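Local atomic coordinates of fatty Acid Kinase (Fak) B3 protein (PDB entry 6CNG), a protein that binds linoleic acid and probably other long-chain fatty acids, and may serve in lipid transport or fatty acid metabolism. Residues K258-L263 and G292-G297; L179-K184 and Q233-E238; E144-V149 and V250-N255; E265-T270 and A274-L279. All blocks are in the same frame, centred on the assembly; numbering follows the deposited sequence.

Contact 1 (K258-L263 and G292-G297); sequences KCCQQL and GGLLMG. With EIC (linoleic acid), chain C.
Leu263 and Met296 reach toward each other across the gap between helix 257-270 and strand 294-300 and meet tip to tip, methyl CD2 of Leu263 lying 4.1 Å from the thioether SD of Met296. Both side chains leave their backbones with CG anti to N (chi1 -179° in Leu263, 168° in Met296). The chain of Met296 stays extended through chi2, which carries SD out to the leucine methyl; the bend at chi3 turns only CE. The same Leu263 CD2 lies more loosely, at 4.4 Å, against CD2 of Leu294. The other methyl of Leu294, CD1, is met by Cys260, whose CB points along the flank of the contact, yet whose SG comes to 3.7 Å from Leu294 CD1. Leu294 thus turns one branch to each of the two helix residues, one helical turn apart. No hydrogen bond crosses, and all four residues are buried. With the axes 10.8 Å apart, helix and strand run the same way at an angle of 33°. Strand alternation sends Leu295 to the opposite face, where its CD2 lies 3.5 Å from C13 of linoleic acid, so one strand separates the helix layer from the lipid. Just before strand 294-300, Gly292 and Gly293 pair with Arg254 in a G1 beta bulge, Gly292 with a positive phi that suits glycine. Strand 294-300 lies between strands 176-182 and 247-253, and the apolar patch is continued by Leu179 of the former, Met251 and Ile249 of the latter, and Val232, Tyr236 and Leu239 of helix 228-242.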
# COMPACT_ATOMS: atom_id res chain seq x y z
N LYS A 258 -17.97 5.32 -4.42
CA LYS A 258 -18.80 5.45 -5.61
C LYS A 258 -17.94 5.50 -6.86
O LYS A 258 -18.31 4.91 -7.89
CB LYS A 258 -19.72 6.67 -5.52
CG LYS A 258 -20.86 6.71 -6.55
CD LYS A 258 -21.74 5.47 -6.44
CE LYS A 258 -23.07 5.67 -7.10
NZ LYS A 258 -24.05 4.81 -6.41
N CYS A 259 -16.80 6.20 -6.81
CA CYS A 259 -15.93 6.25 -7.97
C CYS A 259 -15.28 4.91 -8.21
O CYS A 259 -15.01 4.53 -9.36
CB CYS A 259 -14.88 7.35 -7.83
SG CYS A 259 -15.52 9.00 -8.21
N CYS A 260 -15.08 4.15 -7.14
CA CYS A 260 -14.56 2.80 -7.28
C CYS A 260 -15.58 1.82 -7.86
O CYS A 260 -15.20 0.96 -8.65
CB CYS A 260 -14.05 2.30 -5.94
SG CYS A 260 -12.54 3.10 -5.40
N GLN A 261 -16.86 1.92 -7.49
CA GLN A 261 -17.85 1.04 -8.09
C GLN A 261 -18.05 1.36 -9.57
O GLN A 261 -18.24 0.44 -10.37
CB GLN A 261 -19.17 1.04 -7.29
CG GLN A 261 -20.34 0.22 -7.92
CD GLN A 261 -20.09 -1.32 -8.11
OE1 GLN A 261 -19.15 -1.89 -7.56
NE2 GLN A 261 -20.94 -1.97 -8.89
N GLN A 262 -17.97 2.63 -9.97
CA GLN A 262 -18.21 2.97 -11.37
C GLN A 262 -17.03 2.58 -12.24
O GLN A 262 -17.21 2.20 -13.40
CB GLN A 262 -18.49 4.46 -11.52
CG GLN A 262 -19.74 4.96 -10.74
CD GLN A 262 -20.99 5.14 -11.61
OE1 GLN A 262 -20.93 5.02 -12.84
NE2 GLN A 262 -22.12 5.43 -10.97
N LEU A 263 -15.81 2.71 -11.70
CA LEU A 263 -14.63 2.21 -12.39
C LEU A 263 -14.65 0.69 -12.50
O LEU A 263 -14.36 0.14 -13.56
CB LEU A 263 -13.37 2.70 -11.67
CG LEU A 263 -11.99 2.34 -12.21
CD1 LEU A 263 -11.79 2.82 -13.61
CD2 LEU A 263 -10.94 2.93 -11.33
N GLY A 292 -11.30 11.29 -0.72
CA GLY A 292 -11.53 11.02 -2.12
C GLY A 292 -10.42 10.27 -2.81
O GLY A 292 -10.50 10.06 -4.02
N GLY A 293 -9.39 9.86 -2.08
CA GLY A 293 -8.24 9.27 -2.70
C GLY A 293 -8.43 7.81 -3.05
O GLY A 293 -9.26 7.10 -2.48
N LEU A 294 -7.63 7.37 -4.01
CA LEU A 294 -7.65 5.99 -4.48
C LEU A 294 -6.24 5.53 -4.77
O LEU A 294 -5.49 6.24 -5.43
CB LEU A 294 -8.45 5.91 -5.77
CG LEU A 294 -8.28 4.60 -6.54
CD1 LEU A 294 -8.91 3.43 -5.81
CD2 LEU A 294 -8.88 4.74 -7.91
N LEU A 295 -5.90 4.34 -4.28
CA LEU A 295 -4.63 3.68 -4.57
C LEU A 295 -4.97 2.30 -5.09
O LEU A 295 -5.25 1.38 -4.32
CB LEU A 295 -3.76 3.53 -3.34
CG LEU A 295 -3.28 4.72 -2.55
CD1 LEU A 295 -1.81 4.47 -2.18
CD2 LEU A 295 -3.49 6.02 -3.31
N MET A 296 -4.88 2.13 -6.40
CA MET A 296 -5.31 0.91 -7.05
C MET A 296 -4.10 0.08 -7.45
O MET A 296 -3.29 0.52 -8.27
CB MET A 296 -6.11 1.32 -8.27
CG MET A 296 -6.39 0.25 -9.20
SD MET A 296 -7.67 0.71 -10.37
CE MET A 296 -6.82 1.95 -11.36
N GLY A 297 -3.97 -1.10 -6.87
CA GLY A 297 -2.99 -2.07 -7.33
C GLY A 297 -3.60 -3.01 -8.35
O GLY A 297 -4.79 -3.32 -8.30
C1 EIC C . 6.72 7.63 7.11
C2 EIC C . 5.65 7.15 6.13
C3 EIC C . 5.60 7.95 4.85
C4 EIC C . 4.75 7.26 3.81
C5 EIC C . 4.77 8.00 2.48
C6 EIC C . 4.01 7.25 1.39
C7 EIC C . 2.49 7.34 1.53
C8 EIC C . 1.79 6.45 0.52
C9 EIC C . 0.31 6.50 0.80
C10 EIC C . -0.49 7.31 0.13
C11 EIC C . 0.02 8.26 -0.94
C12 EIC C . -0.93 8.09 -2.12
C13 EIC C . -0.56 7.87 -3.36
C14 EIC C . 0.90 7.81 -3.77
C15 EIC C . 1.47 6.40 -3.61
C16 EIC C . 2.92 6.39 -4.07
C17 EIC C . 3.58 5.07 -3.78
C18 EIC C . 5.03 5.13 -4.21
O1 EIC C . 7.82 7.03 7.22
O2 EIC C . 6.49 8.64 7.82

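Contact 2 (L179-K184 and Q233-E238); sequences LFVLAK and QAAYDE. With EIC (linoleic acid), chain C; ACT (acetate ion), chain I.
Glu238 OE2 accepts a hydrogen bond from Gln223 NE2 and has a long, weak ion pair with Lys241. The end of the side chain leads away from strand 176-182 toward Gln223, which probably holds the carboxylate there, while the aliphatic root of Glu238 lies on Leu179. The chain of Glu238 bends at its second torsion (chi2 -60°), which separates the two roles. Leu179 crosses it at about a right angle and straddles CB with both branches: its CD1 is 3.6 Å and its CD2 3.7 Å from Glu238 CB. CD1 also comes within 3.8 Å of the carbonyl O of Ala235, one turn earlier. Val181, two residues along the strand, adds a looser touch, CG2 to Ala235 CB at 4.4 Å. Elsewhere on the helix, Gln233 NE2 bonds to Asp237 OD1 at 3.0 Å; the oxygen lies near the amide plane, but is itself met 35° above the carboxylate plane.

The alternate residues Phe180 and Leu182 reach linoleic acid instead. C14 of the lipid lies over one face of the Phe180 ring, near its rim, 3.6 Å from CD2, and Leu182 CD1 is 3.9 Å from lipid C13. The strand is therefore greasy on both faces: Leu179 and Val181 seat the helix, while Phe180 and Leu182 line the fatty acid pocket, and the one buried carboxylate is directed to polar partners beyond the apolar seam.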
# COMPACT_ATOMS: atom_id res chain seq x y z
N LEU A 179 -1.71 2.56 -9.73
CA LEU A 179 -2.22 3.85 -10.18
C LEU A 179 -2.95 4.48 -9.01
O LEU A 179 -3.62 3.79 -8.25
CB LEU A 179 -3.21 3.68 -11.32
CG LEU A 179 -2.75 3.73 -12.77
CD1 LEU A 179 -3.82 3.17 -13.69
CD2 LEU A 179 -2.46 5.14 -13.20
N PHE A 180 -2.80 5.79 -8.86
CA PHE A 180 -3.54 6.51 -7.83
C PHE A 180 -4.27 7.68 -8.44
O PHE A 180 -3.88 8.21 -9.49
CB PHE A 180 -2.63 6.94 -6.68
CG PHE A 180 -1.46 7.75 -7.10
CD1 PHE A 180 -1.59 9.09 -7.40
CD2 PHE A 180 -0.20 7.17 -7.15
CE1 PHE A 180 -0.51 9.81 -7.76
CE2 PHE A 180 0.88 7.90 -7.52
CZ PHE A 180 0.74 9.21 -7.83
N VAL A 181 -5.36 8.06 -7.80
CA VAL A 181 -6.03 9.32 -8.08
C VAL A 181 -6.22 10.06 -6.77
O VAL A 181 -6.91 9.57 -5.87
CB VAL A 181 -7.38 9.16 -8.76
CG1 VAL A 181 -7.95 10.52 -9.04
CG2 VAL A 181 -7.21 8.32 -9.99
N LEU A 182 -5.67 11.24 -6.70
CA LEU A 182 -5.74 12.04 -5.50
C LEU A 182 -6.40 13.37 -5.80
O LEU A 182 -5.97 14.11 -6.68
CB LEU A 182 -4.33 12.24 -4.95
CG LEU A 182 -3.45 11.02 -4.89
CD1 LEU A 182 -2.09 11.37 -4.32
CD2 LEU A 182 -4.08 9.95 -4.06
N ALA A 183 -7.43 13.68 -5.03
CA ALA A 183 -8.04 15.00 -5.04
C ALA A 183 -7.29 15.99 -4.16
O ALA A 183 -7.40 17.19 -4.37
CB ALA A 183 -9.46 14.85 -4.53
N LYS A 184 -6.52 15.51 -3.20
CA LYS A 184 -5.73 16.41 -2.38
C LYS A 184 -4.40 15.74 -2.14
O LYS A 184 -4.32 14.52 -2.01
CB LYS A 184 -6.38 16.64 -1.04
CG LYS A 184 -7.47 17.67 -1.10
CD LYS A 184 -8.44 17.59 0.03
CE LYS A 184 -9.03 18.96 0.31
NZ LYS A 184 -9.12 19.81 -0.91
N GLN A 233 -12.40 8.02 -16.25
CA GLN A 233 -11.92 7.75 -17.60
C GLN A 233 -10.39 7.68 -17.64
O GLN A 233 -9.83 6.79 -18.27
CB GLN A 233 -12.45 8.81 -18.57
CG GLN A 233 -12.17 8.54 -20.06
CD GLN A 233 -12.94 7.36 -20.63
OE1 GLN A 233 -14.18 7.30 -20.59
NE2 GLN A 233 -12.20 6.42 -21.22
N ALA A 234 -9.72 8.61 -16.97
CA ALA A 234 -8.26 8.64 -16.99
C ALA A 234 -7.70 7.39 -16.35
O ALA A 234 -6.75 6.81 -16.86
CB ALA A 234 -7.75 9.86 -16.23
N ALA A 235 -8.28 6.97 -15.23
CA ALA A 235 -7.81 5.78 -14.54
C ALA A 235 -8.04 4.53 -15.37
O ALA A 235 -7.21 3.63 -15.39
CB ALA A 235 -8.53 5.68 -13.21
N TYR A 236 -9.17 4.44 -16.06
CA TYR A 236 -9.41 3.33 -16.96
C TYR A 236 -8.44 3.35 -18.12
O TYR A 236 -7.85 2.33 -18.46
CB TYR A 236 -10.84 3.45 -17.47
CG TYR A 236 -11.26 2.52 -18.58
CD1 TYR A 236 -11.86 1.32 -18.29
CD2 TYR A 236 -11.10 2.87 -19.90
CE1 TYR A 236 -12.26 0.46 -19.30
CE2 TYR A 236 -11.50 2.03 -20.91
CZ TYR A 236 -12.08 0.82 -20.60
OH TYR A 236 -12.52 -0.05 -21.55
N ASP A 237 -8.26 4.51 -18.76
CA ASP A 237 -7.33 4.61 -19.87
C ASP A 237 -5.93 4.24 -19.43
O ASP A 237 -5.22 3.51 -20.12
CB ASP A 237 -7.33 6.03 -20.41
CG ASP A 237 -8.62 6.40 -21.11
OD1 ASP A 237 -9.34 5.51 -21.58
OD2 ASP A 237 -8.91 7.60 -21.23
N GLU A 238 -5.50 4.73 -18.29
CA GLU A 238 -4.14 4.43 -17.86
C GLU A 238 -3.98 2.96 -17.56
O GLU A 238 -2.92 2.39 -17.77
CB GLU A 238 -3.73 5.26 -16.64
CG GLU A 238 -3.66 6.80 -16.84
CD GLU A 238 -2.68 7.29 -17.92
OE1 GLU A 238 -1.64 6.64 -18.17
OE2 GLU A 238 -2.98 8.34 -18.51
C1 EIC C . 6.72 7.63 7.11
C2 EIC C . 5.65 7.15 6.13
C3 EIC C . 5.60 7.95 4.85
C4 EIC C . 4.75 7.26 3.81
C5 EIC C . 4.77 8.00 2.48
C6 EIC C . 4.01 7.25 1.39
C7 EIC C . 2.49 7.34 1.53
C8 EIC C . 1.79 6.45 0.52
C9 EIC C . 0.31 6.50 0.80
C10 EIC C . -0.49 7.31 0.13
C11 EIC C . 0.02 8.26 -0.94
C12 EIC C . -0.93 8.09 -2.12
C13 EIC C . -0.56 7.87 -3.36
C14 EIC C . 0.90 7.81 -3.77
C15 EIC C . 1.47 6.40 -3.61
C16 EIC C . 2.92 6.39 -4.07
C17 EIC C . 3.58 5.07 -3.78
C18 EIC C . 5.03 5.13 -4.21
O1 EIC C . 7.82 7.03 7.22
O2 EIC C . 6.49 8.64 7.82
C ACT I . -6.05 22.46 0.56
O ACT I . -4.80 22.59 0.69
OXT ACT I . -6.69 21.43 0.19
CH3 ACT I . -6.88 23.75 0.93

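Contact 3 (E144-V149 and V250-N255); sequences EVDLLV and VMAQRN. With NA (sodium ion), chain D.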
# COMPACT_ATOMS: atom_id res chain seq x y z
N GLU A 144 -1.31 -2.21 -4.26
CA GLU A 144 -0.26 -3.06 -4.81
C GLU A 144 0.40 -3.89 -3.72
O GLU A 144 0.70 -5.06 -3.92
CB GLU A 144 0.78 -2.24 -5.57
CG GLU A 144 1.55 -3.13 -6.50
CD GLU A 144 2.78 -2.51 -7.11
OE1 GLU A 144 2.91 -1.28 -7.10
OE2 GLU A 144 3.63 -3.28 -7.62
N VAL A 145 0.65 -3.28 -2.56
CA VAL A 145 1.13 -4.05 -1.42
C VAL A 145 0.11 -5.10 -1.03
O VAL A 145 0.46 -6.23 -0.68
CB VAL A 145 1.45 -3.11 -0.25
CG1 VAL A 145 1.76 -3.89 0.96
CG2 VAL A 145 2.62 -2.21 -0.59
N ASP A 146 -1.16 -4.76 -1.07
CA ASP A 146 -2.18 -5.74 -0.76
C ASP A 146 -2.09 -6.94 -1.69
O ASP A 146 -2.17 -8.08 -1.24
CB ASP A 146 -3.52 -5.05 -0.86
CG ASP A 146 -3.64 -3.86 0.09
OD1 ASP A 146 -2.86 -3.81 1.06
OD2 ASP A 146 -4.49 -2.97 -0.12
N LEU A 147 -1.94 -6.70 -2.99
CA LEU A 147 -1.79 -7.80 -3.93
C LEU A 147 -0.58 -8.65 -3.61
O LEU A 147 -0.62 -9.88 -3.72
CB LEU A 147 -1.64 -7.24 -5.33
CG LEU A 147 -2.91 -6.81 -6.04
CD1 LEU A 147 -2.56 -6.24 -7.39
CD2 LEU A 147 -3.89 -7.97 -6.17
N LEU A 148 0.52 -8.02 -3.24
CA LEU A 148 1.72 -8.79 -2.95
C LEU A 148 1.49 -9.70 -1.77
O LEU A 148 1.94 -10.84 -1.75
CB LEU A 148 2.87 -7.87 -2.62
CG LEU A 148 3.39 -6.99 -3.74
CD1 LEU A 148 4.54 -6.18 -3.21
CD2 LEU A 148 3.83 -7.80 -4.90
N VAL A 149 0.80 -9.20 -0.75
CA VAL A 149 0.54 -10.00 0.42
C VAL A 149 -0.41 -11.14 0.11
O VAL A 149 -0.22 -12.27 0.55
CB VAL A 149 0.03 -9.07 1.53
CG1 VAL A 149 -0.80 -9.81 2.49
CG2 VAL A 149 1.22 -8.45 2.20
N VAL A 250 -6.84 -4.47 -6.76
CA VAL A 250 -7.18 -4.07 -5.39
C VAL A 250 -7.25 -2.55 -5.37
O VAL A 250 -6.24 -1.88 -5.57
CB VAL A 250 -6.17 -4.58 -4.37
CG1 VAL A 250 -6.52 -4.09 -3.03
CG2 VAL A 250 -6.15 -6.07 -4.38
N MET A 251 -8.43 -2.01 -5.13
CA MET A 251 -8.64 -0.57 -5.02
C MET A 251 -8.75 -0.21 -3.53
O MET A 251 -9.79 -0.43 -2.91
CB MET A 251 -9.94 -0.16 -5.72
CG MET A 251 -10.02 -0.41 -7.19
SD MET A 251 -11.60 0.08 -7.89
CE MET A 251 -11.47 -0.50 -9.55
N ALA A 252 -7.69 0.36 -2.98
CA ALA A 252 -7.74 0.97 -1.65
C ALA A 252 -8.20 2.41 -1.77
O ALA A 252 -7.59 3.21 -2.48
CB ALA A 252 -6.35 0.91 -1.03
N GLN A 253 -9.27 2.76 -1.07
CA GLN A 253 -9.89 4.06 -1.24
C GLN A 253 -10.25 4.69 0.11
O GLN A 253 -10.49 3.99 1.09
CB GLN A 253 -11.14 3.97 -2.11
CG GLN A 253 -12.13 2.94 -1.68
CD GLN A 253 -13.05 3.44 -0.60
OE1 GLN A 253 -13.38 4.60 -0.55
NE2 GLN A 253 -13.48 2.55 0.28
N ARG A 254 -10.28 6.03 0.11
CA ARG A 254 -10.71 6.83 1.26
C ARG A 254 -11.95 7.60 0.84
O ARG A 254 -11.85 8.62 0.15
CB ARG A 254 -9.62 7.79 1.69
CG ARG A 254 -10.01 8.67 2.85
CD ARG A 254 -10.42 7.87 4.05
NE ARG A 254 -10.96 8.71 5.10
CZ ARG A 254 -11.56 8.25 6.18
NH1 ARG A 254 -11.68 6.94 6.38
NH2 ARG A 254 -12.05 9.10 7.05
N ASN A 255 -13.10 7.14 1.28
CA ASN A 255 -14.35 7.81 0.97
C ASN A 255 -14.49 8.05 -0.53
O ASN A 255 -14.83 9.12 -0.99
CB ASN A 255 -14.50 9.12 1.76
CG ASN A 255 -15.08 8.92 3.15
OD1 ASN A 255 -15.98 8.12 3.35
ND2 ASN A 255 -14.56 9.65 4.11
NA NA D . 5.68 -3.46 -9.33
O HOH W 1 7.12 -2.80 -7.72
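Val250 of strand 247-253 spreads its two methyls over neighbouring residues of helix 143-157, CG2 against Leu147 and CG1 against Asp146. Leu147 and Val250 lie alongside each other, pointing opposite ways, and the fit is tight: Leu147 CD2 is 3.5 Å from Val250 CG2, close for two carbons. Asp146 instead crosses the valine at about a right angle, bringing OD2 to 3.7 Å and CB to 3.8 Å from Val250 CG1. The same OD2 lies 4.4 Å from Ala252 CB. Helix and strand axes approach to 8.2 Å at an angle of 134°. The alternate Met251 turns to helix 257-270, so helices pack on both faces of the sheet.

Glu144 points away from the strand. Its CG is anti to the backbone N (chi1 -160°) and the chain runs on extended, placing OE2 2.7 Å from the sodium ion, which the carbonyls of Gln173 and Thr176 and a water also bind; OE1 is held by Ser140 OG.

Asp146 OD1 accepts a hydrogen bond from the backbone N of Asp32, while OD2 lies against carbons; so apolar a setting would tend to raise the pKa of the carboxylate, an effect the bond from Asp32 probably offsets in part.

Contact 4 (E265-T270 and A274-L279); sequences ERIRET and ADIKIL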
# COMPACT_ATOMS: atom_id res chain seq x y z
N GLU A 265 -17.25 -1.40 -12.54
CA GLU A 265 -18.18 -1.82 -13.57
C GLU A 265 -17.57 -1.66 -14.96
O GLU A 265 -17.61 -2.59 -15.75
CB GLU A 265 -19.51 -1.09 -13.43
CG GLU A 265 -20.40 -1.62 -12.31
CD GLU A 265 -20.89 -3.06 -12.53
OE1 GLU A 265 -21.12 -3.79 -11.53
OE2 GLU A 265 -21.03 -3.48 -13.71
N ARG A 266 -16.99 -0.49 -15.25
CA ARG A 266 -16.39 -0.24 -16.56
C ARG A 266 -15.33 -1.28 -16.88
O ARG A 266 -15.23 -1.76 -18.01
CB ARG A 266 -15.71 1.13 -16.60
CG ARG A 266 -16.41 2.17 -17.39
CD ARG A 266 -15.46 2.98 -18.26
NE ARG A 266 -15.32 2.38 -19.59
CZ ARG A 266 -14.82 3.01 -20.64
NH1 ARG A 266 -14.42 4.27 -20.52
NH2 ARG A 266 -14.74 2.38 -21.82
N ILE A 267 -14.49 -1.59 -15.90
CA ILE A 267 -13.46 -2.59 -16.11
C ILE A 267 -14.07 -3.95 -16.34
O ILE A 267 -13.59 -4.72 -17.18
CB ILE A 267 -12.51 -2.61 -14.91
CG1 ILE A 267 -11.80 -1.28 -14.83
CG2 ILE A 267 -11.56 -3.78 -15.04
CD1 ILE A 267 -11.01 -1.06 -13.50
N ARG A 268 -15.12 -4.28 -15.59
CA ARG A 268 -15.76 -5.57 -15.76
C ARG A 268 -16.52 -5.64 -17.06
O ARG A 268 -16.63 -6.71 -17.66
CB ARG A 268 -16.71 -5.88 -14.62
CG ARG A 268 -16.00 -6.26 -13.34
CD ARG A 268 -16.94 -6.83 -12.27
NE ARG A 268 -17.41 -5.80 -11.37
CZ ARG A 268 -18.63 -5.27 -11.39
NH1 ARG A 268 -19.54 -5.68 -12.27
NH2 ARG A 268 -18.93 -4.33 -10.51
N GLU A 269 -17.04 -4.51 -17.51
CA GLU A 269 -17.69 -4.48 -18.81
C GLU A 269 -16.70 -4.79 -19.92
O GLU A 269 -17.01 -5.55 -20.85
CB GLU A 269 -18.37 -3.13 -19.00
CG GLU A 269 -19.62 -3.06 -18.17
CD GLU A 269 -20.16 -1.67 -18.02
OE1 GLU A 269 -19.57 -0.70 -18.49
OE2 GLU A 269 -21.21 -1.54 -17.38
N THR A 270 -15.48 -4.26 -19.81
CA THR A 270 -14.45 -4.49 -20.82
C THR A 270 -13.75 -5.83 -20.64
O THR A 270 -13.41 -6.49 -21.63
CB THR A 270 -13.41 -3.37 -20.77
OG1 THR A 270 -14.04 -2.10 -20.95
CG2 THR A 270 -12.43 -3.58 -21.84
N ALA A 274 -12.51 -9.96 -14.66
CA ALA A 274 -11.72 -9.21 -13.69
C ALA A 274 -12.10 -9.58 -12.27
O ALA A 274 -13.28 -9.75 -11.95
CB ALA A 274 -11.91 -7.71 -13.90
N ASP A 275 -11.08 -9.69 -11.42
CA ASP A 275 -11.22 -10.07 -10.03
C ASP A 275 -10.83 -8.81 -9.28
O ASP A 275 -9.65 -8.52 -9.10
CB ASP A 275 -10.31 -11.26 -9.74
CG ASP A 275 -10.27 -11.64 -8.26
OD1 ASP A 275 -10.99 -11.02 -7.44
OD2 ASP A 275 -9.52 -12.59 -7.92
N ILE A 276 -11.82 -8.05 -8.87
CA ILE A 276 -11.61 -6.76 -8.24
C ILE A 276 -12.08 -6.82 -6.80
O ILE A 276 -13.16 -7.36 -6.51
CB ILE A 276 -12.38 -5.67 -9.01
CG1 ILE A 276 -11.99 -5.69 -10.48
CG2 ILE A 276 -12.13 -4.29 -8.40
CD1 ILE A 276 -12.85 -4.78 -11.30
N LYS A 277 -11.25 -6.26 -5.91
CA LYS A 277 -11.57 -6.01 -4.51
C LYS A 277 -11.49 -4.50 -4.25
O LYS A 277 -10.66 -3.80 -4.82
CB LYS A 277 -10.58 -6.72 -3.59
CG LYS A 277 -10.41 -8.23 -3.80
CD LYS A 277 -9.12 -8.76 -3.10
CE LYS A 277 -8.61 -10.10 -3.69
NZ LYS A 277 -8.23 -10.07 -5.15
N ILE A 278 -12.36 -4.00 -3.38
CA ILE A 278 -12.32 -2.61 -2.94
C ILE A 278 -12.12 -2.65 -1.43
O ILE A 278 -12.90 -3.30 -0.71
CB ILE A 278 -13.61 -1.86 -3.32
CG1 ILE A 278 -13.95 -2.08 -4.80
CG2 ILE A 278 -13.50 -0.39 -3.01
CD1 ILE A 278 -15.34 -1.58 -5.18
N LEU A 279 -11.05 -2.01 -0.95
CA LEU A 279 -10.72 -2.00 0.47
C LEU A 279 -10.63 -0.58 1.00
O LEU A 279 -10.18 0.32 0.29
CB LEU A 279 -9.37 -2.67 0.76
CG LEU A 279 -9.21 -4.11 0.34
CD1 LEU A 279 -7.79 -4.52 0.63
CD2 LEU A 279 -10.19 -4.96 1.08
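Apolar contacts alone join helix 257-270 to strand 275-280 here. Ile276 pushes its terminal methyl CD1 into the angle between two helix side chains, 4.1 Å from Ile267 CG2 and 4.0 Å from Arg268 CG, crossing each obliquely. Its CG1 stands anti to the carbonyl carbon (chi1 -55°) and CD1 continues outstretched, which carries the methyl to the helix. Ala274, where the chain enters the strand, sets CB 4.1 Å from the same Ile267 CG2, with Arg268 CG again near it at 4.4 Å. Arg268 takes part through its aliphatic stem only.

Charged and polar bonds lie beside this patch. The guanidinium of Arg268 folds back along the helix over Glu265 and forms a salt bridge with its OE1, modelled so short that its length is doubtful; NE bonds to Ser264 OG. On the far side of the strand, Lys277 forms a salt bridge with Glu150. Thr270 OG1 is hydrogen-bonded to Tyr236 OH, and Arg266 makes a cation-pi contact with the same tyrosine, tying the helix to helix 228-242.

Strand 247-253, helix 257-270 and strand 275-280 form a beta-alpha-beta crossover: the two strands are parallel neighbours, helix 257-270 packs on one face of the sheet, and a short turn leads from it into strand 275-280.

In the fold
All four contacts meet one six-stranded mixed sheet. Strand 176-182 (contact 2), strand 294-300 (contact 1), strand 247-253 (contact 3) and strand 275-280 (contact 4) lie side by side in that order, the last at an edge. Contacts 1 and 2 have centres about 8 Å apart and are linked by backbone bonds such as Met296 N to Leu179 O (2.8 Å); contacts 1 and 4 share helix 257-270. Contacts 2 and 3 lie about 14 Å apart, centre to centre, without touching. Along the chain, contact 2 nests inside the loop of contact 3, and contact 4 inside that of contact 1. Helices 228-242 and 257-270 thus back the sheet whose other face meets linoleic acid in contacts 1 and 2 and helix 143-157 in contact 3.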